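Local coordinates for glutamic acid/alanine-rich protein (Trypanosoma congolense, PDB 2Y44) that is displayed on the parasite cell surface, where its elongated, almost wholly helical ectodomain probably contributes to the protein coat, at residues S37-K40 and E41-E44; A43-A46 and V47-K51; A90-K93 and D94-T98; A176-E179 and A180-E184. One frame throughout, in Å; residues are numbered along the deposited sequence.

Interaction 1. Residues S37-K40 and E41-E44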
loop_
_atom_site.group_PDB
_atom_site.type_symbol
_atom_site.label_atom_id
_atom_site.label_comp_id
_atom_site.label_asym_id
_atom_site.label_seq_id
_atom_site.Cartn_x
_atom_site.Cartn_y
_atom_site.Cartn_z
ATOM N N SER A 37 -7.016 13.624 14.343
ATOM C CA SER A 37 -7.923 14.743 14.435
ATOM C C SER A 37 -8.731 14.709 15.728
ATOM O O SER A 37 -9.019 15.768 16.302
ATOM C CB SER A 37 -8.863 14.776 13.221
ATOM O OG SER A 37 -8.109 15.080 12.070
ATOM N N GLU A 38 -9.106 13.505 16.151
ATOM C CA GLU A 38 -9.810 13.362 17.440
ATOM C C GLU A 38 -8.917 13.778 18.604
ATOM O O GLU A 38 -9.386 14.457 19.546
ATOM C CB GLU A 38 -10.316 11.943 17.623
ATOM C CG GLU A 38 -11.499 11.629 16.712
ATOM C CD GLU A 38 -11.748 10.132 16.587
ATOM O OE1 GLU A 38 -11.000 9.339 17.198
ATOM O OE2 GLU A 38 -12.658 9.749 15.828
ATOM N N ALA A 39 -7.628 13.469 18.506
ATOM C CA ALA A 39 -6.681 13.887 19.563
ATOM C C ALA A 39 -6.538 15.404 19.538
ATOM O O ALA A 39 -6.425 16.042 20.599
ATOM C CB ALA A 39 -5.300 13.180 19.415
ATOM N N LYS A 40 -6.438 15.979 18.337
ATOM C CA LYS A 40 -6.447 17.436 18.208
ATOM C C LYS A 40 -7.658 18.049 18.900
ATOM O O LYS A 40 -7.519 18.990 19.653
ATOM C CB LYS A 40 -6.488 17.857 16.734
ATOM C CG LYS A 40 -6.639 19.319 16.612
ATOM C CD LYS A 40 -6.736 19.769 15.178
ATOM C CE LYS A 40 -6.940 21.280 15.107
ATOM N NZ LYS A 40 -7.178 21.758 13.675
ATOM N N GLU A 41 -8.845 17.525 18.623
ATOM C CA GLU A 41 -10.067 18.098 19.210
ATOM C C GLU A 41 -10.032 18.002 20.739
ATOM O O GLU A 41 -10.464 18.934 21.423
ATOM C CB GLU A 41 -11.323 17.385 18.697
ATOM C CG GLU A 41 -12.585 17.978 19.261
ATOM C CD GLU A 41 -13.829 17.597 18.474
ATOM O OE1 GLU A 41 -13.763 16.641 17.665
ATOM O OE2 GLU A 41 -14.866 18.280 18.644
ATOM N N ARG A 42 -9.536 16.893 21.274
ATOM C CA ARG A 42 -9.412 16.754 22.722
ATOM C C ARG A 42 -8.483 17.830 23.300
ATOM O O ARG A 42 -8.803 18.447 24.321
ATOM C CB ARG A 42 -9.001 15.334 23.152
ATOM C CG ARG A 42 -10.145 14.289 22.987
ATOM C CD ARG A 42 -9.783 12.940 23.651
ATOM N NE ARG A 42 -8.599 12.334 23.051
ATOM C CZ ARG A 42 -8.614 11.590 21.943
ATOM N NH1 ARG A 42 -9.758 11.269 21.365
ATOM N NH2 ARG A 42 -7.488 11.069 21.489
ATOM N N ALA A 43 -7.366 18.075 22.625
ATOM C CA ALA A 43 -6.369 19.008 23.116
ATOM C C ALA A 43 -6.931 20.440 23.014
ATOM O O ALA A 43 -6.658 21.275 23.862
ATOM C CB ALA A 43 -5.013 18.869 22.278
ATOM N N GLU A 44 -7.735 20.722 21.972
ATOM C CA GLU A 44 -8.275 22.092 21.787
ATOM C C GLU A 44 -9.379 22.396 22.817
ATOM O O GLU A 44 -9.430 23.490 23.372
ATOM C CB GLU A 44 -8.801 22.319 20.356
ATOM C CG GLU A 44 -7.744 22.090 19.225
ATOM C CD GLU A 44 -6.642 23.133 19.147
ATOM O OE1 GLU A 44 -6.746 24.142 19.838
ATOM O OE2 GLU A 44 -5.642 22.926 18.404
HETATM O O HOH W 1 -10.285 9.010 19.623
#
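Arg42 folds back over the turn that precedes it and spends most of its length against Glu38 and Ala39. Its CB lies 3.7 Å from Glu38 O, the same carbonyl that accepts the backbone N-H of Arg42. Arg42 CG comes closer, 3.5 Å from Glu38 O. The first torsion sets this course: CG is anti to the carbonyl carbon (chi1 -72°) and therefore runs back toward the start of the helix. A bend at chi3 (-61°) then turns the guanidinium so that one of its faces lies over the backbone of Glu38 and Ala39, with Ala39 CA and Glu38 O both above that face, toward its rim. Arg42 NH1 stands 3.8 Å from Glu38 CB, while Arg42 NH2 lies 3.7 Å from Ala39 CB.

Arg42 thus packs on residues three and four positions back on helix 18-53, in a region predicted to form a coiled coil. Ala39 also touches Ala180 and Glu181 of helix 149-183, so the small methyl lies where two helices meet. Arg42 NE has a further, weak and long ion pair with Glu184.

The carboxylate of Glu38 and the guanidinium do not meet directly. One water spans them, accepting from Arg42 NH1 at 2.9 Å and donating to Glu38 OE1 at a short 2.5 Å. Two residues further along, Lys40 runs fully extended and Glu44 bends at chi2, the two chains crossing obliquely. Glu44 CG packs 3.1 Å from Lys40 O, and Lys40 NZ stays 5.1 Å from Glu44 OE2, too far for a direct ion pair.

Interaction 2. Residues A43-A46 and V47-K51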
loop_
_atom_site.group_PDB
_atom_site.type_symbol
_atom_site.label_atom_id
_atom_site.label_comp_id
_atom_site.label_asym_id
_atom_site.label_seq_id
_atom_site.Cartn_x
_atom_site.Cartn_y
_atom_site.Cartn_z
ATOM N N ALA A 43 -7.366 18.075 22.625
ATOM C CA ALA A 43 -6.369 19.008 23.116
ATOM C C ALA A 43 -6.931 20.440 23.014
ATOM O O ALA A 43 -6.658 21.275 23.862
ATOM C CB ALA A 43 -5.013 18.869 22.278
ATOM N N GLU A 44 -7.735 20.722 21.972
ATOM C CA GLU A 44 -8.275 22.092 21.787
ATOM C C GLU A 44 -9.379 22.396 22.817
ATOM O O GLU A 44 -9.430 23.490 23.372
ATOM C CB GLU A 44 -8.801 22.319 20.356
ATOM C CG GLU A 44 -7.744 22.090 19.225
ATOM C CD GLU A 44 -6.642 23.133 19.147
ATOM O OE1 GLU A 44 -6.746 24.142 19.838
ATOM O OE2 GLU A 44 -5.642 22.926 18.404
ATOM N N LYS A 45 -10.175 21.385 23.142
ATOM C CA LYS A 45 -11.120 21.478 24.264
ATOM C C LYS A 45 -10.407 21.702 25.589
ATOM O O LYS A 45 -10.830 22.552 26.396
ATOM C CB LYS A 45 -12.001 20.223 24.325
ATOM C CG LYS A 45 -12.959 20.174 23.162
ATOM C CD LYS A 45 -13.843 18.910 23.229
ATOM C CE LYS A 45 -14.232 18.496 24.645
ATOM N NZ LYS A 45 -15.289 17.396 24.546
ATOM N N ALA A 46 -9.290 21.003 25.777
ATOM C CA ALA A 46 -8.490 21.156 26.997
ATOM C C ALA A 46 -7.986 22.608 27.143
ATOM O O ALA A 46 -7.955 23.144 28.260
ATOM C CB ALA A 46 -7.338 20.151 27.018
ATOM N N VAL A 47 -7.628 23.250 26.039
ATOM C CA VAL A 47 -7.241 24.674 26.049
ATOM C C VAL A 47 -8.375 25.576 26.520
ATOM O O VAL A 47 -8.191 26.437 27.370
ATOM C CB VAL A 47 -6.794 25.189 24.652
ATOM C CG1 VAL A 47 -6.678 26.719 24.696
ATOM C CG2 VAL A 47 -5.488 24.518 24.238
ATOM N N GLU A 48 -9.576 25.318 26.037
ATOM C CA GLU A 48 -10.721 26.131 26.441
ATOM C C GLU A 48 -11.096 25.903 27.892
ATOM O O GLU A 48 -11.613 26.820 28.545
ATOM C CB GLU A 48 -11.954 25.840 25.566
ATOM C CG GLU A 48 -11.768 26.196 24.076
ATOM C CD GLU A 48 -11.398 27.619 23.903
ATOM O OE1 GLU A 48 -11.906 28.445 24.676
ATOM O OE2 GLU A 48 -10.531 27.921 23.037
ATOM N N ARG A 49 -10.962 24.665 28.356
ATOM C CA ARG A 49 -11.240 24.327 29.768
ATOM C C ARG A 49 -10.268 25.099 30.671
ATOM O O ARG A 49 -10.664 25.639 31.725
ATOM C CB ARG A 49 -11.097 22.806 30.004
ATOM C CG ARG A 49 -12.198 21.990 29.220
ATOM C CD ARG A 49 -13.415 21.720 30.060
ATOM N NE ARG A 49 -14.608 21.246 29.316
ATOM C CZ ARG A 49 -14.810 19.982 28.974
ATOM N NH1 ARG A 49 -13.844 19.085 29.217
ATOM N NH2 ARG A 49 -15.972 19.595 28.422
ATOM N N ALA A 50 -9.018 25.170 30.216
ATOM C CA ALA A 50 -7.951 25.909 30.905
ATOM C C ALA A 50 -8.251 27.397 30.919
ATOM O O ALA A 50 -8.124 28.057 31.957
ATOM C CB ALA A 50 -6.580 25.636 30.224
ATOM N N LYS A 51 -8.748 27.907 29.800
ATOM C CA LYS A 51 -9.048 29.322 29.654
ATOM C C LYS A 51 -10.175 29.723 30.610
ATOM O O LYS A 51 -10.115 30.762 31.245
ATOM C CB LYS A 51 -9.453 29.621 28.208
ATOM C CG LYS A 51 -8.241 29.742 27.272
ATOM C CD LYS A 51 -8.626 29.515 25.836
ATOM C CE LYS A 51 -9.224 30.747 25.216
ATOM N NZ LYS A 51 -9.447 30.511 23.753
#
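Val47 leans back on Ala43 on the inward side of helix 18-53, within the part of this long helix predicted to be a coiled coil. Its two methyls are turned differently: CG1 is anti to the backbone N (chi1 169°), while CG2 lies beside that N and rests 3.5 Å from Ala43 O. That oxygen already takes the backbone N-H of Val47. Both Ala43 and Val47 touch Ala64 of helix 57-107, so this edge of the turn is the one pressed into the neighbouring helix.

The charged chains stand elsewhere around the helix. Arg49 puts its CG 3.2 Å from Lys45 O, then bends sharply at chi2 (-93°), bringing the guanidinium close to the end of Lys45. The two approach obliquely, Lys45 CE lying 4.3 Å from Arg49 NH2. Lys45 NZ is 4.5 Å from Arg49 NH2, and this neighbourhood of like charges probably costs some energy; both residues are exposed, so solvent would be expected to screen it.

Glu48 starts out against Glu44, its CG 3.6 Å from Glu44 O, but a bend at chi2 carries its carboxylate forward to Lys51 instead. There Lys51 NZ forms a salt bridge with Glu48 OE2, donating at 2.9 Å on the syn side and 16° out of the carboxylate plane, with a weak second bond to Glu48 OE1 at 3.3 Å.

Interaction 3. Residues A90-K93 and D94-T98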
loop_
_atom_site.group_PDB
_atom_site.type_symbol
_atom_site.label_atom_id
_atom_site.label_comp_id
_atom_site.label_asym_id
_atom_site.label_seq_id
_atom_site.Cartn_x
_atom_site.Cartn_y
_atom_site.Cartn_z
ATOM N N ALA A 90 -3.664 2.265 -11.634
ATOM C CA ALA A 90 -3.562 2.641 -13.070
ATOM C C ALA A 90 -2.349 2.008 -13.743
ATOM O O ALA A 90 -2.396 1.611 -14.921
ATOM C CB ALA A 90 -3.468 4.181 -13.211
ATOM N N ALA A 91 -1.216 2.054 -13.046
ATOM C CA ALA A 91 0.020 1.512 -13.581
ATOM C C ALA A 91 -0.056 0.021 -13.838
ATOM O O ALA A 91 0.686 -0.500 -14.694
ATOM C CB ALA A 91 1.190 1.829 -12.643
ATOM N N SER A 92 -0.848 -0.698 -13.042
ATOM C CA SER A 92 -0.797 -2.150 -13.083
ATOM C C SER A 92 -1.905 -2.775 -13.918
ATOM O O SER A 92 -1.924 -3.995 -14.114
ATOM C CB SER A 92 -0.848 -2.737 -11.685
ATOM O OG SER A 92 -1.971 -2.258 -10.990
ATOM N N LYS A 93 -2.850 -1.942 -14.347
ATOM C CA LYS A 93 -4.015 -2.413 -15.092
ATOM C C LYS A 93 -3.534 -3.203 -16.302
ATOM O O LYS A 93 -4.009 -4.322 -16.540
ATOM C CB LYS A 93 -4.905 -1.227 -15.535
ATOM C CG LYS A 93 -6.180 -1.665 -16.276
ATOM C CD LYS A 93 -6.902 -0.454 -16.942
ATOM C CE LYS A 93 -8.117 -0.906 -17.731
ATOM N NZ LYS A 93 -9.180 -1.364 -16.777
ATOM N N ASP A 94 -2.645 -2.610 -17.106
ATOM C CA ASP A 94 -2.199 -3.273 -18.326
ATOM C C ASP A 94 -1.414 -4.549 -18.023
ATOM O O ASP A 94 -1.531 -5.540 -18.766
ATOM C CB ASP A 94 -1.411 -2.337 -19.260
ATOM C CG ASP A 94 -2.287 -1.262 -19.918
ATOM O OD1 ASP A 94 -3.540 -1.369 -19.906
ATOM O OD2 ASP A 94 -1.698 -0.285 -20.446
ATOM N N ALA A 95 -0.637 -4.534 -16.934
ATOM C CA ALA A 95 0.173 -5.694 -16.554
ATOM C C ALA A 95 -0.705 -6.879 -16.101
ATOM O O ALA A 95 -0.465 -8.018 -16.462
ATOM C CB ALA A 95 1.156 -5.336 -15.455
ATOM N N ILE A 96 -1.751 -6.581 -15.352
ATOM C CA ILE A 96 -2.716 -7.608 -14.982
ATOM C C ILE A 96 -3.392 -8.207 -16.208
ATOM O O ILE A 96 -3.445 -9.435 -16.376
ATOM C CB ILE A 96 -3.768 -7.083 -13.983
ATOM C CG1 ILE A 96 -3.119 -6.898 -12.577
ATOM C CG2 ILE A 96 -4.897 -8.061 -13.911
ATOM C CD1 ILE A 96 -3.888 -5.904 -11.655
ATOM N N GLU A 97 -3.814 -7.358 -17.127
ATOM C CA GLU A 97 -4.502 -7.870 -18.308
ATOM C C GLU A 97 -3.575 -8.765 -19.152
ATOM O O GLU A 97 -3.949 -9.869 -19.598
ATOM C CB GLU A 97 -5.034 -6.691 -19.133
ATOM C CG GLU A 97 -6.153 -5.944 -18.409
ATOM C CD GLU A 97 -6.820 -4.850 -19.251
ATOM O OE1 GLU A 97 -6.253 -4.447 -20.296
ATOM O OE2 GLU A 97 -7.898 -4.356 -18.826
ATOM N N THR A 98 -2.372 -8.259 -19.407
ATOM C CA THR A 98 -1.372 -8.980 -20.154
ATOM C C THR A 98 -0.986 -10.322 -19.530
ATOM O O THR A 98 -0.858 -11.339 -20.242
ATOM C CB THR A 98 -0.113 -8.078 -20.346
ATOM O OG1 THR A 98 -0.489 -6.956 -21.157
ATOM C CG2 THR A 98 0.998 -8.860 -21.028
HETATM O O HOH W 2 -1.805 0.119 -17.136
HETATM O O HOH W 3 1.017 -2.190 -16.509
#
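Ile96 packs against Ser92 on the close side of this turn of helix 57-107. Its CG1 sits 3.5 Å from Ser92 O, and CD1 follows that carbonyl before reaching toward Ser92 OG. The backbone bond beneath is nearly straight: Ile96 N meets Ser92 O at 2.9 Å with an N-H...O angle of 168°. Ser92 tucks its OG between its own backbone N and carbonyl carbon (chi1 54°), which turns the hydroxyl back along the helix to the carbonyls of Leu88 and Thr89. Beyond the helix, Ser92 touches Phe159 of helix 149-183, while Ile96 touches Leu15 of helix 2-16.

The other side is looser. Lys93 runs out extended until a bend at chi4 brings its end beside Glu97, yet Lys93 NZ reaches Glu97 OE2 only as a long salt bridge of 3.8 Å. More telling is the backbone. Ala90 O is 4.8 Å from Asp94 N, too far for the usual i to i+4 bond, and a water fills in, donating to Ala90 O and accepting from Asp94 N at 2.9 Å. One residue on, a second water links Ala91 O to Ala95 N in the same manner, though its bond to Ala95 N is weak.

The helix has therefore opened on its hydrated side while staying closed at Ser92 and Lys93, with the Ser92 backbone (phi -99°) departing from regular helical values. Two successive helical bonds have been exchanged for water bridges, so the carbonyls and N-H groups of this opened turn still have partners, consistent with a local irregularity in a long helix.

Interaction 4. Residues A176-E179 and A180-E184. Unlike the reference sequence in segment 176-179: Tyr178 (reference Ser).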
loop_
_atom_site.group_PDB
_atom_site.type_symbol
_atom_site.label_atom_id
_atom_site.label_comp_id
_atom_site.label_asym_id
_atom_site.label_seq_id
_atom_site.Cartn_x
_atom_site.Cartn_y
_atom_site.Cartn_z
ATOM N N ALA A 176 2.110 10.247 12.675
ATOM C CA ALA A 176 1.410 11.489 12.925
ATOM C C ALA A 176 0.325 11.280 13.986
ATOM O O ALA A 176 0.204 12.079 14.895
ATOM C CB ALA A 176 0.804 12.044 11.624
ATOM N N LYS A 177 -0.496 10.249 13.820
ATOM C CA LYS A 177 -1.434 9.827 14.902
ATOM C C LYS A 177 -0.759 9.618 16.256
ATOM O O LYS A 177 -1.249 10.122 17.280
ATOM C CB LYS A 177 -2.240 8.594 14.493
ATOM C CG LYS A 177 -2.930 7.836 15.639
ATOM C CD LYS A 177 -3.555 6.551 15.098
ATOM C CE LYS A 177 -2.506 5.467 14.782
ATOM N NZ LYS A 177 -2.985 4.526 13.716
ATOM N N TYR A 178 0.397 8.941 16.263
ATOM C CA TYR A 178 1.102 8.671 17.504
ATOM C C TYR A 178 1.577 9.971 18.193
ATOM O O TYR A 178 1.396 10.153 19.395
ATOM C CB TYR A 178 2.268 7.724 17.223
ATOM C CG TYR A 178 3.047 7.325 18.458
ATOM C CD1 TYR A 178 2.501 6.443 19.393
ATOM C CD2 TYR A 178 4.279 7.909 18.739
ATOM C CE1 TYR A 178 3.211 6.088 20.536
ATOM C CE2 TYR A 178 5.017 7.530 19.857
ATOM C CZ TYR A 178 4.468 6.641 20.755
ATOM O OH TYR A 178 5.170 6.328 21.910
ATOM N N GLU A 179 2.144 10.894 17.432
ATOM C CA GLU A 179 2.501 12.198 18.017
ATOM C C GLU A 179 1.295 12.992 18.506
ATOM O O GLU A 179 1.364 13.653 19.566
ATOM C CB GLU A 179 3.242 13.043 17.007
ATOM C CG GLU A 179 4.671 12.585 16.733
ATOM C CD GLU A 179 5.419 13.626 15.927
ATOM O OE1 GLU A 179 5.948 14.604 16.518
ATOM O OE2 GLU A 179 5.405 13.500 14.695
ATOM N N ALA A 180 0.183 12.903 17.765
ATOM C CA ALA A 180 -1.034 13.672 18.126
ATOM C C ALA A 180 -1.551 13.197 19.479
ATOM O O ALA A 180 -1.810 13.998 20.390
ATOM C CB ALA A 180 -2.114 13.494 17.068
ATOM N N GLU A 181 -1.583 11.875 19.637
ATOM C CA GLU A 181 -2.048 11.280 20.877
ATOM C C GLU A 181 -1.049 11.533 22.034
ATOM O O GLU A 181 -1.465 11.871 23.154
ATOM C CB GLU A 181 -2.367 9.806 20.656
ATOM C CG GLU A 181 -3.697 9.600 19.833
ATOM C CD GLU A 181 -3.908 8.136 19.410
ATOM O OE1 GLU A 181 -2.871 7.553 19.015
ATOM O OE2 GLU A 181 -5.064 7.561 19.505
ATOM N N LYS A 182 0.244 11.524 21.740
ATOM C CA LYS A 182 1.240 11.783 22.781
ATOM C C LYS A 182 1.182 13.225 23.250
ATOM O O LYS A 182 1.436 13.513 24.431
ATOM C CB LYS A 182 2.669 11.412 22.338
ATOM C CG LYS A 182 2.938 9.905 22.361
ATOM C CD LYS A 182 2.794 9.346 23.771
ATOM C CE LYS A 182 3.192 7.894 23.837
ATOM N NZ LYS A 182 3.898 7.587 25.113
ATOM N N ALA A 183 0.799 14.128 22.349
ATOM C CA ALA A 183 0.761 15.550 22.691
ATOM C C ALA A 183 -0.402 15.787 23.638
ATOM O O ALA A 183 -0.266 16.520 24.608
ATOM C CB ALA A 183 0.594 16.407 21.452
ATOM N N GLU A 184 -1.503 15.076 23.394
ATOM C CA GLU A 184 -2.737 15.282 24.124
ATOM C C GLU A 184 -2.793 14.329 25.322
ATOM O O GLU A 184 -2.569 14.722 26.471
ATOM C CB GLU A 184 -3.919 15.013 23.183
ATOM C CG GLU A 184 -5.162 15.761 23.526
ATOM C CD GLU A 184 -5.831 15.223 24.757
ATOM O OE1 GLU A 184 -6.280 14.054 24.697
ATOM O OE2 GLU A 184 -5.900 15.958 25.775
#
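The ring of Tyr178 has Lys182 over one face: Lys182 CG stands 4.1 Å from the ring centroid and 17° off the ring normal, a CH-pi contact displaced toward the rim. Further along, the lysine follows the ring to its hydroxyl, with Lys182 CE 3.2 Å from Tyr178 OH. Lys182 NZ ends 3.7 Å from Tyr178 OH. The tyrosine, a position where the reference sequence has serine, directs its ring forward along the helix because CG is anti to the backbone N (chi1 -178°). Lys182 in turn bends at chi2, bringing its aliphatic chain across the ring while CB remains 3.4 Å from Tyr178 O.

The second flat group is the Glu181 carboxylate. Here the chains of Lys177 and Glu181 run side by side in the same direction, and Glu181 OE1 comes within 3.4 Å of Lys177 CG. The charges do not close on each other: Lys177 NZ lies 6.1 Å from Glu181 OE1, having turned away at chi3 (74°) to hydrogen-bond Ser32 on helix 18-53. The lysine thus offers its methylene groups to the glutamate and its ammonium to another helix.

These are i to i+4 contacts on the last turns of helix 149-183. While Tyr178 and Lys182 occupy its exposed side, the alanines point into the bundle of long helices: Ala180 packs between Ala36 of helix 18-53 and Ala70 of helix 57-107, Ala176 meets Ala74, and Ala183 lies on Arg66.

In the fold
All four are turns of long helices, with alanines and a few other small or apolar residues against neighbouring helices and charged chains mostly outward. Interactions 1 and 2 follow one another on helix 18-53 and share Ala43 and Glu44. Interaction 4, on helix 149-183, lies alongside interaction 1, centres 9 Å apart, Glu184 making a weak, long ion pair with Arg42. Interaction 3 stands apart on helix 57-107, beyond the chain's centre and about 27 Å from interaction 1 at nearest atoms. It is the surface contact, with hydrated backbone; the others are partly buried. Their surfaces differ: water-bridged in 1, a direct salt bridge in 2, a long one in 3, a lysine on an aromatic face in 4.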